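Local structure of glycoside Hydrolase (Bacteroides uniformis, 5T99) at residues V367-F372 against I410-G415; K377-N382 against E417-S422; C449-Y454 against Q464-A469. The protein is a family 2 glycoside hydrolase that probably cleaves terminal galactose from agarose-derived oligosaccharides. One frame throughout, in Å; residues are numbered along the deposited sequence.

Interaction 1 (V367-F372 against I410-G415); sequences VLDEAF and IMWSIG
Strands 366-370 and 409-416 of the TIM barrel run parallel here, with Leu368, Asp369 and Glu370 beside Met411, Trp412 and Ser413. Helix 388-403 joins them in a beta-alpha-beta unit. The backbone ladder begins at Val367 O, which accepts from Ile410 N at 2.8 Å. It continues with Asp369 N to Met411 O (3.1 Å), Ser413 N to Asp369 O (3.0 Å) and Ala371 N to Ser413 O (2.9 Å).

Side chains alternate between the two faces of the sheet. Leu368, Met411, Glu370 and Ser413 share one face. Leu368 and Met411 lie side by side, with Leu368 CG 4.0 Å from Met411 SD. Ser413 OG donates to Glu370 OE2 over 2.7 Å and uses the anti lone pair of that oxygen. Glu370 is extended, with CG opposite the backbone N (chi1 -171°), and this carries the carboxylate along the face to the serine. Arg346 forms a salt bridge with the same OE2, and His349 of the ligand pocket bonds to OE1.

On the other face Asp369 runs alongside the Trp412 indole. Its OD2 is 3.5 Å from CZ3, and the carboxylate and ring planes are 29° apart. Trp412 NE1 bonds to Asp442.

Glu370 is thus a buried carboxylate. Bonds at both oxygens, from Ser413 and Arg346 on one and His349 on the other, limit its rotation. Its bond to His349 is consistent with positioning that pocket residue.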
loop_
_atom_site.group_PDB
_atom_site.type_symbol
_atom_site.label_atom_id
_atom_site.label_comp_id
_atom_site.label_asym_id
_atom_site.label_seq_id
_atom_site.Cartn_x
_atom_site.Cartn_y
_atom_site.Cartn_z
ATOM N N VAL A 367 8.397 -6.697 -1.429
ATOM C CA VAL A 367 7.008 -6.725 -1.847
ATOM C C VAL A 367 6.623 -7.991 -2.633
ATOM O O VAL A 367 7.329 -8.403 -3.555
ATOM C CB VAL A 367 6.671 -5.485 -2.693
ATOM C CG1 VAL A 367 5.227 -5.534 -3.184
ATOM C CG2 VAL A 367 6.917 -4.209 -1.892
ATOM N N LEU A 368 5.481 -8.575 -2.252
ATOM C CA LEU A 368 4.788 -9.594 -3.028
ATOM C C LEU A 368 3.704 -8.886 -3.831
ATOM O O LEU A 368 2.721 -8.403 -3.267
ATOM C CB LEU A 368 4.169 -10.646 -2.115
ATOM C CG LEU A 368 5.116 -11.683 -1.509
ATOM C CD1 LEU A 368 6.272 -11.026 -0.777
ATOM C CD2 LEU A 368 4.365 -12.636 -0.582
ATOM N N ASP A 369 3.890 -8.835 -5.145
ATOM C CA ASP A 369 3.077 -8.024 -6.047
ATOM C C ASP A 369 2.001 -8.949 -6.622
ATOM O O ASP A 369 2.315 -9.852 -7.421
ATOM C CB ASP A 369 4.010 -7.481 -7.132
ATOM C CG ASP A 369 3.479 -6.269 -7.861
ATOM O OD1 ASP A 369 2.301 -5.890 -7.700
ATOM O OD2 ASP A 369 4.288 -5.701 -8.647
ATOM N N GLU A 370 0.749 -8.759 -6.190
ATOM C CA GLU A 370 -0.335 -9.734 -6.419
ATOM C C GLU A 370 -1.307 -9.286 -7.511
ATOM O O GLU A 370 -1.765 -8.158 -7.513
ATOM C CB GLU A 370 -1.090 -10.012 -5.119
ATOM C CG GLU A 370 -2.087 -11.167 -5.205
ATOM C CD GLU A 370 -2.455 -11.734 -3.849
ATOM O OE1 GLU A 370 -3.303 -11.131 -3.148
ATOM O OE2 GLU A 370 -1.887 -12.791 -3.482
ATOM N N ALA A 371 -1.633 -10.188 -8.428
ATOM C CA ALA A 371 -2.374 -9.825 -9.631
ATOM C C ALA A 371 -3.897 -9.875 -9.470
ATOM O O ALA A 371 -4.575 -8.942 -9.902
ATOM C CB ALA A 371 -1.953 -10.725 -10.792
ATOM N N PHE A 372 -4.416 -10.958 -8.876
ATOM C CA PHE A 372 -5.846 -11.291 -8.950
ATOM C C PHE A 372 -6.380 -11.900 -7.666
ATOM O O PHE A 372 -5.645 -12.549 -6.915
ATOM C CB PHE A 372 -6.124 -12.310 -10.068
ATOM C CG PHE A 372 -5.575 -11.926 -11.414
ATOM C CD1 PHE A 372 -5.987 -10.764 -12.037
ATOM C CD2 PHE A 372 -4.655 -12.744 -12.062
ATOM C CE1 PHE A 372 -5.480 -10.407 -13.280
ATOM C CE2 PHE A 372 -4.145 -12.398 -13.303
ATOM C CZ PHE A 372 -4.558 -11.226 -13.920
ATOM N N ILE A 410 9.798 -8.794 -4.872
ATOM C CA ILE A 410 10.538 -10.056 -4.810
ATOM C C ILE A 410 9.756 -11.275 -5.261
ATOM O O ILE A 410 10.373 -12.308 -5.508
ATOM C CB ILE A 410 11.141 -10.326 -3.405
ATOM C CG1 ILE A 410 10.063 -10.327 -2.302
ATOM C CG2 ILE A 410 12.212 -9.284 -3.111
ATOM C CD1 ILE A 410 10.527 -10.910 -0.984
ATOM N N MET A 411 8.431 -11.187 -5.348
ATOM C CA MET A 411 7.623 -12.279 -5.869
ATOM C C MET A 411 6.457 -11.753 -6.715
ATOM O O MET A 411 5.989 -10.640 -6.511
ATOM C CB MET A 411 7.055 -13.121 -4.734
ATOM C CG MET A 411 8.045 -13.608 -3.693
ATOM S SD MET A 411 7.251 -14.868 -2.672
ATOM C CE MET A 411 8.313 -14.930 -1.231
ATOM N N TRP A 412 6.009 -12.565 -7.665
ATOM C CA TRP A 412 4.765 -12.342 -8.392
ATOM C C TRP A 412 3.715 -13.303 -7.836
ATOM O O TRP A 412 3.815 -14.512 -8.038
ATOM C CB TRP A 412 4.954 -12.593 -9.891
ATOM C CG TRP A 412 6.072 -11.824 -10.504
ATOM C CD1 TRP A 412 7.254 -12.326 -10.949
ATOM C CD2 TRP A 412 6.125 -10.414 -10.730
ATOM N NE1 TRP A 412 8.032 -11.322 -11.450
ATOM C CE2 TRP A 412 7.366 -10.136 -11.327
ATOM C CE3 TRP A 412 5.235 -9.357 -10.491
ATOM C CZ2 TRP A 412 7.752 -8.839 -11.693
ATOM C CZ3 TRP A 412 5.611 -8.069 -10.854
ATOM C CH2 TRP A 412 6.861 -7.819 -11.447
ATOM N N SER A 413 2.724 -12.780 -7.111
ATOM C CA SER A 413 1.643 -13.621 -6.578
ATOM C C SER A 413 0.522 -13.671 -7.617
ATOM O O SER A 413 -0.072 -12.639 -7.940
ATOM C CB SER A 413 1.136 -13.086 -5.240
ATOM O OG SER A 413 0.193 -13.965 -4.645
ATOM N N ILE A 414 0.253 -14.869 -8.140
ATOM C CA ILE A 414 -0.710 -15.050 -9.241
ATOM C C ILE A 414 -2.179 -15.061 -8.817
ATOM O O ILE A 414 -3.077 -14.947 -9.664
ATOM C CB ILE A 414 -0.431 -16.329 -10.083
ATOM C CG1 ILE A 414 -0.337 -17.582 -9.207
ATOM C CG2 ILE A 414 0.831 -16.144 -10.915
ATOM C CD1 ILE A 414 -0.419 -18.881 -9.975
ATOM N N GLY A 415 -2.435 -15.211 -7.532
ATOM C CA GLY A 415 -3.795 -15.202 -7.046
ATOM C C GLY A 415 -3.883 -15.361 -5.543
ATOM O O GLY A 415 -2.916 -15.752 -4.873
#

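Interaction 2 (K377-N382 against E417-S422); sequences KAKVDN and EILEQS. With GIF (D-galacto-isofagomine), chain C; EDO (1,2-ethanediol), chain P.
Lys379 lies across the backbone of Glu417 and the side chain of Leu419, in two loops at the mouth of the TIM barrel. From CB the lysine turns CG beside its own backbone N (chi1 -70°), and the rest of the chain is extended. CG packs on Leu419 CD1 at 3.7 Å. CE comes close to the carbonyl oxygen of Glu417. The tip, NZ, forms a salt bridge with Asp373 and a hydrogen bond with Asn416 O. NZ also donates to a water at 2.8 Å, and that water donates to Glu417 OE1 at 2.6 Å.

Glu417 belongs to the ligand pocket. Its OE2 receives a weak hydrogen bond from the ring N of D-galacto-isofagomine, 3.0 Å away, and a bond from Asn472.

A second group of contacts involves Lys377 and Glu420. Lys377 N donates to Glu420 OE2 at 2.9 Å, on the syn side but 33° out of the carboxylate plane. Thr376 bonds to the same oxygen. Another water donates to Lys377 O and to Glu420 OE1 (2.7 Å). Lys377 CB rests on Leu419 CB at 3.7 Å.

Glu420 thus holds the backbone of Lys377 directly through OE2 and through a water at OE1. Lys379 acts as a second-shell residue, since it reaches the ligand-binding carboxylate of Glu417 through one water.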
loop_
_atom_site.group_PDB
_atom_site.type_symbol
_atom_site.label_atom_id
_atom_site.label_comp_id
_atom_site.label_asym_id
_atom_site.label_seq_id
_atom_site.Cartn_x
_atom_site.Cartn_y
_atom_site.Cartn_z
ATOM N N LYS A 377 -13.278 -19.100 -11.805
ATOM C CA LYS A 377 -14.416 -19.361 -10.903
ATOM C C LYS A 377 -14.712 -18.129 -10.039
ATOM O O LYS A 377 -13.815 -17.600 -9.375
ATOM C CB LYS A 377 -14.116 -20.543 -9.973
ATOM C CG LYS A 377 -13.932 -21.895 -10.649
ATOM C CD LYS A 377 -15.259 -22.534 -11.049
ATOM C CE LYS A 377 -15.301 -24.046 -10.785
ATOM N NZ LYS A 377 -14.524 -24.805 -11.797
ATOM N N ALA A 378 -15.981 -17.714 -10.030
ATOM C CA ALA A 378 -16.438 -16.488 -9.349
ATOM C C ALA A 378 -16.491 -16.602 -7.829
ATOM O O ALA A 378 -17.040 -17.560 -7.297
ATOM C CB ALA A 378 -17.825 -16.113 -9.856
ATOM N N LYS A 379 -15.904 -15.619 -7.148
ATOM C CA LYS A 379 -16.172 -15.352 -5.734
ATOM C C LYS A 379 -17.304 -14.356 -5.608
ATOM O O LYS A 379 -18.149 -14.512 -4.732
ATOM C CB LYS A 379 -14.960 -14.761 -5.024
ATOM C CG LYS A 379 -13.792 -15.705 -4.827
ATOM C CD LYS A 379 -12.660 -14.956 -4.151
ATOM C CE LYS A 379 -11.514 -15.880 -3.818
ATOM N NZ LYS A 379 -10.294 -15.128 -3.444
ATOM N N VAL A 380 -17.293 -13.322 -6.455
ATOM C CA VAL A 380 -18.373 -12.330 -6.525
ATOM C C VAL A 380 -18.921 -12.288 -7.944
ATOM O O VAL A 380 -18.205 -12.623 -8.879
ATOM C CB VAL A 380 -17.909 -10.929 -6.073
ATOM C CG1 VAL A 380 -17.521 -10.957 -4.601
ATOM C CG2 VAL A 380 -16.749 -10.404 -6.919
ATOM N N ASP A 381 -20.176 -11.865 -8.095
ATOM C CA ASP A 381 -20.911 -11.968 -9.378
ATOM C C ASP A 381 -20.265 -11.251 -10.543
ATOM O O ASP A 381 -20.273 -11.762 -11.654
ATOM C CB ASP A 381 -22.365 -11.469 -9.235
ATOM C CG ASP A 381 -23.291 -12.498 -8.590
ATOM O OD1 ASP A 381 -24.452 -12.155 -8.313
ATOM O OD2 ASP A 381 -22.877 -13.654 -8.362
ATOM N N ASN A 382 -19.712 -10.067 -10.286
ATOM C CA ASN A 382 -19.056 -9.271 -11.323
ATOM C C ASN A 382 -17.542 -9.100 -11.082
ATOM O O ASN A 382 -16.966 -8.059 -11.411
ATOM C CB ASN A 382 -19.765 -7.923 -11.448
ATOM C CG ASN A 382 -21.207 -8.070 -11.910
ATOM O OD1 ASN A 382 -21.467 -8.557 -13.010
ATOM N ND2 ASN A 382 -22.149 -7.648 -11.078
ATOM N N GLU A 417 -6.497 -17.113 -2.644
ATOM C CA GLU A 417 -7.643 -17.943 -2.209
ATOM C C GLU A 417 -8.579 -18.362 -3.341
ATOM O O GLU A 417 -9.791 -18.433 -3.159
ATOM C CB GLU A 417 -8.440 -17.219 -1.108
ATOM C CG GLU A 417 -7.606 -16.844 0.102
ATOM C CD GLU A 417 -8.431 -16.389 1.289
ATOM O OE1 GLU A 417 -9.517 -15.796 1.100
ATOM O OE2 GLU A 417 -7.977 -16.612 2.420
ATOM N N ILE A 418 -8.019 -18.624 -4.512
ATOM C CA ILE A 418 -8.831 -18.895 -5.699
ATOM C C ILE A 418 -9.607 -20.213 -5.598
ATOM O O ILE A 418 -9.119 -21.182 -5.023
ATOM C CB ILE A 418 -8.012 -18.813 -7.013
ATOM C CG1 ILE A 418 -7.006 -19.981 -7.187
ATOM C CG2 ILE A 418 -7.395 -17.427 -7.157
ATOM C CD1 ILE A 418 -5.816 -20.077 -6.251
ATOM N N LEU A 419 -10.822 -20.234 -6.145
ATOM C CA LEU A 419 -11.711 -21.409 -6.021
ATOM C C LEU A 419 -11.187 -22.669 -6.744
ATOM O O LEU A 419 -11.532 -23.800 -6.366
ATOM C CB LEU A 419 -13.135 -21.065 -6.480
ATOM C CG LEU A 419 -14.042 -20.439 -5.407
ATOM C CD1 LEU A 419 -13.335 -19.383 -4.562
ATOM C CD2 LEU A 419 -15.297 -19.863 -6.049
ATOM N N GLU A 420 -10.318 -22.459 -7.737
ATOM C CA GLU A 420 -9.655 -23.543 -8.467
ATOM C C GLU A 420 -8.811 -24.462 -7.566
ATOM O O GLU A 420 -8.495 -25.580 -7.969
ATOM C CB GLU A 420 -8.799 -22.985 -9.629
ATOM C CG GLU A 420 -9.593 -22.432 -10.821
ATOM C CD GLU A 420 -10.173 -21.021 -10.631
ATOM O OE1 GLU A 420 -10.071 -20.425 -9.523
ATOM O OE2 GLU A 420 -10.754 -20.490 -11.606
ATOM N N GLN A 421 -8.469 -24.022 -6.354
ATOM C CA GLN A 421 -7.879 -24.909 -5.344
ATOM C C GLN A 421 -8.655 -26.226 -5.147
ATOM O O GLN A 421 -8.045 -27.282 -4.925
ATOM C CB GLN A 421 -7.803 -24.207 -3.986
ATOM C CG GLN A 421 -6.789 -23.088 -3.870
ATOM C CD GLN A 421 -6.992 -22.330 -2.585
ATOM O OE1 GLN A 421 -6.309 -22.577 -1.590
ATOM N NE2 GLN A 421 -7.978 -21.447 -2.575
ATOM N N SER A 422 -9.988 -26.157 -5.202
ATOM C CA SER A 422 -10.823 -27.359 -5.061
ATOM C C SER A 422 -11.242 -28.083 -6.374
ATOM O O SER A 422 -11.858 -29.130 -6.279
ATOM C CB SER A 422 -12.047 -27.075 -4.162
ATOM O OG SER A 422 -12.951 -26.180 -4.783
HETATM C C GIF C . -8.820 -12.890 2.143
HETATM N N GIF C . -8.708 -13.782 3.287
HETATM O O GIF C . -10.400 -12.636 7.186
HETATM C C1 GIF C . -8.920 -11.452 2.612
HETATM O O1 GIF C . -11.262 -11.558 3.139
HETATM C C2 GIF C . -9.979 -11.289 3.700
HETATM O O2 GIF C . -9.249 -10.620 1.501
HETATM C C3 GIF C . -9.725 -12.224 4.877
HETATM C C4 GIF C . -9.633 -13.670 4.401
HETATM C C5 GIF C . -10.824 -12.083 5.932
HETATM C C1 EDO P . -9.339 -18.727 5.190
HETATM O O1 EDO P . -9.154 -20.145 5.401
HETATM C C2 EDO P . -10.747 -18.422 4.700
HETATM O O2 EDO P . -10.742 -17.138 4.069
HETATM O O HOH W 1 -11.205 -18.170 -8.649
HETATM O O HOH W 2 -11.097 -14.877 -0.808
#

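Interaction 3 (C449-Y454 against Q464-A469); sequences CGFNYY and QQVDIA
Ile468 O accepts a hydrogen bond from Thr448 OG1 and lies 3.8 Å from Cys449 N, a distance too long for a bond. It sits where strands 447-451 and 468-472 of the TIM barrel start to run side by side. The short helix 456-459 links them in a beta-alpha-beta unit. The regular parallel pairing is made just beyond this point, where Cys449 and Phe451 bond through their backbones to Gly470, and Phe451 also to Asn472.

Across these segments the contact is apolar and buried. Val466 points at the first strand from the turn that leads into the second. Its CG1 is 4.4 Å from Cys449 CB. Its other methyl, CG2, lies 4.3 Å from Cys449 N. Strand 409-416 adds Ile414, which touches both Cys449 and Val466.

Phe451 completes the packing. CG sits beside the backbone N, with chi1 -59°, and the ring reaches over to the second segment edge first. Two methyls meet that edge near the ring plane. Val466 CG2 lies 4.5 Å from Phe451 CZ, and Ala469 CB lies 4.1 Å from Phe451 CE2.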
loop_
_atom_site.group_PDB
_atom_site.type_symbol
_atom_site.label_atom_id
_atom_site.label_comp_id
_atom_site.label_asym_id
_atom_site.label_seq_id
_atom_site.Cartn_x
_atom_site.Cartn_y
_atom_site.Cartn_z
ATOM N N CYS A 449 1.591 -17.848 -4.665
ATOM C CA CYS A 449 0.136 -17.845 -4.594
ATOM C C CYS A 449 -0.268 -18.031 -3.137
ATOM O O CYS A 449 0.473 -18.645 -2.359
ATOM C CB CYS A 449 -0.441 -18.968 -5.475
ATOM S SG CYS A 449 -2.210 -18.847 -5.839
ATOM N N GLY A 450 -1.425 -17.486 -2.766
ATOM C CA GLY A 450 -1.927 -17.564 -1.380
ATOM C C GLY A 450 -3.023 -18.606 -1.258
ATOM O O GLY A 450 -4.117 -18.406 -1.791
ATOM N N PHE A 451 -2.734 -19.712 -0.573
ATOM C CA PHE A 451 -3.662 -20.850 -0.485
ATOM C C PHE A 451 -4.384 -20.928 0.858
ATOM O O PHE A 451 -3.745 -21.107 1.899
ATOM C CB PHE A 451 -2.922 -22.163 -0.714
ATOM C CG PHE A 451 -2.224 -22.245 -2.044
ATOM C CD1 PHE A 451 -2.948 -22.172 -3.230
ATOM C CD2 PHE A 451 -0.835 -22.411 -2.115
ATOM C CE1 PHE A 451 -2.298 -22.263 -4.459
ATOM C CE2 PHE A 451 -0.188 -22.494 -3.337
ATOM C CZ PHE A 451 -0.918 -22.426 -4.513
ATOM N N ASN A 452 -5.712 -20.810 0.828
ATOM C CA ASN A 452 -6.542 -20.963 2.042
ATOM C C ASN A 452 -7.155 -22.340 2.237
ATOM O O ASN A 452 -7.542 -22.671 3.365
ATOM C CB ASN A 452 -7.641 -19.904 2.126
ATOM C CG ASN A 452 -8.627 -19.957 0.969
ATOM O OD1 ASN A 452 -8.304 -20.405 -0.135
ATOM N ND2 ASN A 452 -9.834 -19.445 1.213
ATOM N N TYR A 453 -7.265 -23.148 1.184
ATOM C CA TYR A 453 -7.774 -24.504 1.372
ATOM C C TYR A 453 -6.577 -25.370 1.783
ATOM O O TYR A 453 -5.432 -25.109 1.377
ATOM C CB TYR A 453 -8.454 -25.044 0.115
ATOM C CG TYR A 453 -9.701 -24.314 -0.383
ATOM C CD1 TYR A 453 -10.120 -23.095 0.151
ATOM C CD2 TYR A 453 -10.438 -24.835 -1.446
ATOM C CE1 TYR A 453 -11.245 -22.439 -0.336
ATOM C CE2 TYR A 453 -11.555 -24.180 -1.944
ATOM C CZ TYR A 453 -11.951 -22.981 -1.386
ATOM O OH TYR A 453 -13.058 -22.317 -1.867
ATOM N N TYR A 454 -6.837 -26.360 2.627
ATOM C CA TYR A 454 -5.833 -27.351 3.005
ATOM C C TYR A 454 -6.515 -28.699 3.318
ATOM O O TYR A 454 -7.456 -28.725 4.106
ATOM C CB TYR A 454 -5.007 -26.882 4.211
ATOM C CG TYR A 454 -3.930 -27.874 4.562
ATOM C CD1 TYR A 454 -2.665 -27.790 3.994
ATOM C CD2 TYR A 454 -4.197 -28.940 5.420
ATOM C CE1 TYR A 454 -1.689 -28.727 4.287
ATOM C CE2 TYR A 454 -3.229 -29.881 5.721
ATOM C CZ TYR A 454 -1.977 -29.773 5.152
ATOM O OH TYR A 454 -1.018 -30.714 5.474
ATOM N N GLN A 464 2.503 -26.916 -6.386
ATOM C CA GLN A 464 3.732 -27.259 -7.078
ATOM C C GLN A 464 3.961 -26.465 -8.378
ATOM O O GLN A 464 5.047 -26.523 -8.938
ATOM C CB GLN A 464 3.746 -28.764 -7.386
ATOM C CG GLN A 464 3.808 -29.685 -6.161
ATOM C CD GLN A 464 2.481 -29.866 -5.419
ATOM O OE1 GLN A 464 1.417 -29.443 -5.879
ATOM N NE2 GLN A 464 2.551 -30.484 -4.245
ATOM N N GLN A 465 2.955 -25.738 -8.856
ATOM C CA GLN A 465 3.048 -25.002 -10.118
ATOM C C GLN A 465 3.648 -23.614 -9.973
ATOM O O GLN A 465 3.971 -22.992 -10.965
ATOM C CB GLN A 465 1.663 -24.854 -10.745
ATOM C CG GLN A 465 0.938 -26.156 -10.997
ATOM C CD GLN A 465 1.717 -27.117 -11.878
ATOM O OE1 GLN A 465 2.382 -26.722 -12.835
ATOM N NE2 GLN A 465 1.641 -28.388 -11.544
ATOM N N VAL A 466 3.749 -23.111 -8.751
ATOM C CA VAL A 466 4.431 -21.848 -8.474
ATOM C C VAL A 466 5.731 -22.190 -7.784
ATOM O O VAL A 466 5.919 -23.325 -7.313
ATOM C CB VAL A 466 3.591 -20.859 -7.617
ATOM C CG1 VAL A 466 2.452 -20.297 -8.443
ATOM C CG2 VAL A 466 3.046 -21.499 -6.343
ATOM N N ASP A 467 6.630 -21.215 -7.746
ATOM C CA ASP A 467 7.947 -21.401 -7.147
ATOM C C ASP A 467 7.896 -21.514 -5.610
ATOM O O ASP A 467 8.653 -22.289 -5.012
ATOM C CB ASP A 467 8.891 -20.254 -7.563
ATOM C CG ASP A 467 9.197 -20.243 -9.053
ATOM O OD1 ASP A 467 9.593 -21.292 -9.602
ATOM O OD2 ASP A 467 9.060 -19.169 -9.677
ATOM N N ILE A 468 7.035 -20.719 -4.977
ATOM C CA ILE A 468 6.952 -20.650 -3.512
ATOM C C ILE A 468 5.477 -20.654 -3.113
ATOM O O ILE A 468 4.689 -19.836 -3.611
ATOM C CB ILE A 468 7.648 -19.390 -2.945
ATOM C CG1 ILE A 468 9.129 -19.314 -3.385
ATOM C CG2 ILE A 468 7.597 -19.390 -1.423
ATOM C CD1 ILE A 468 9.786 -17.968 -3.149
ATOM N N ALA A 469 5.115 -21.576 -2.219
ATOM C CA ALA A 469 3.729 -21.733 -1.767
ATOM C C ALA A 469 3.445 -20.897 -0.504
ATOM O O ALA A 469 4.160 -21.012 0.507
ATOM C CB ALA A 469 3.429 -23.204 -1.501
#

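Interactions 1 and 3 pair successive strands of one barrel; interaction 2 joins the loops that follow the two strands of interaction 1. Interactions 1 and 3 have centres about 12 Å apart and join on neighbouring strands, where Gly415 O is 3.1 Å from Gly450 N. Ile414 CD1 packs on Val466 CG1 at 3.5 Å. Interaction 2 lies about 17 Å from interaction 1, centre to centre. Its tie to interaction 3 is again through Gly450, whose O lies 2.8 Å from Glu417 N. Gln421 NE2 donates to Asn452 OD1 at 2.7 Å. Glu417 touches the ligand directly. The side chain of Glu370 is about 8 Å from the ligand, and that of Phe451 about 11 Å.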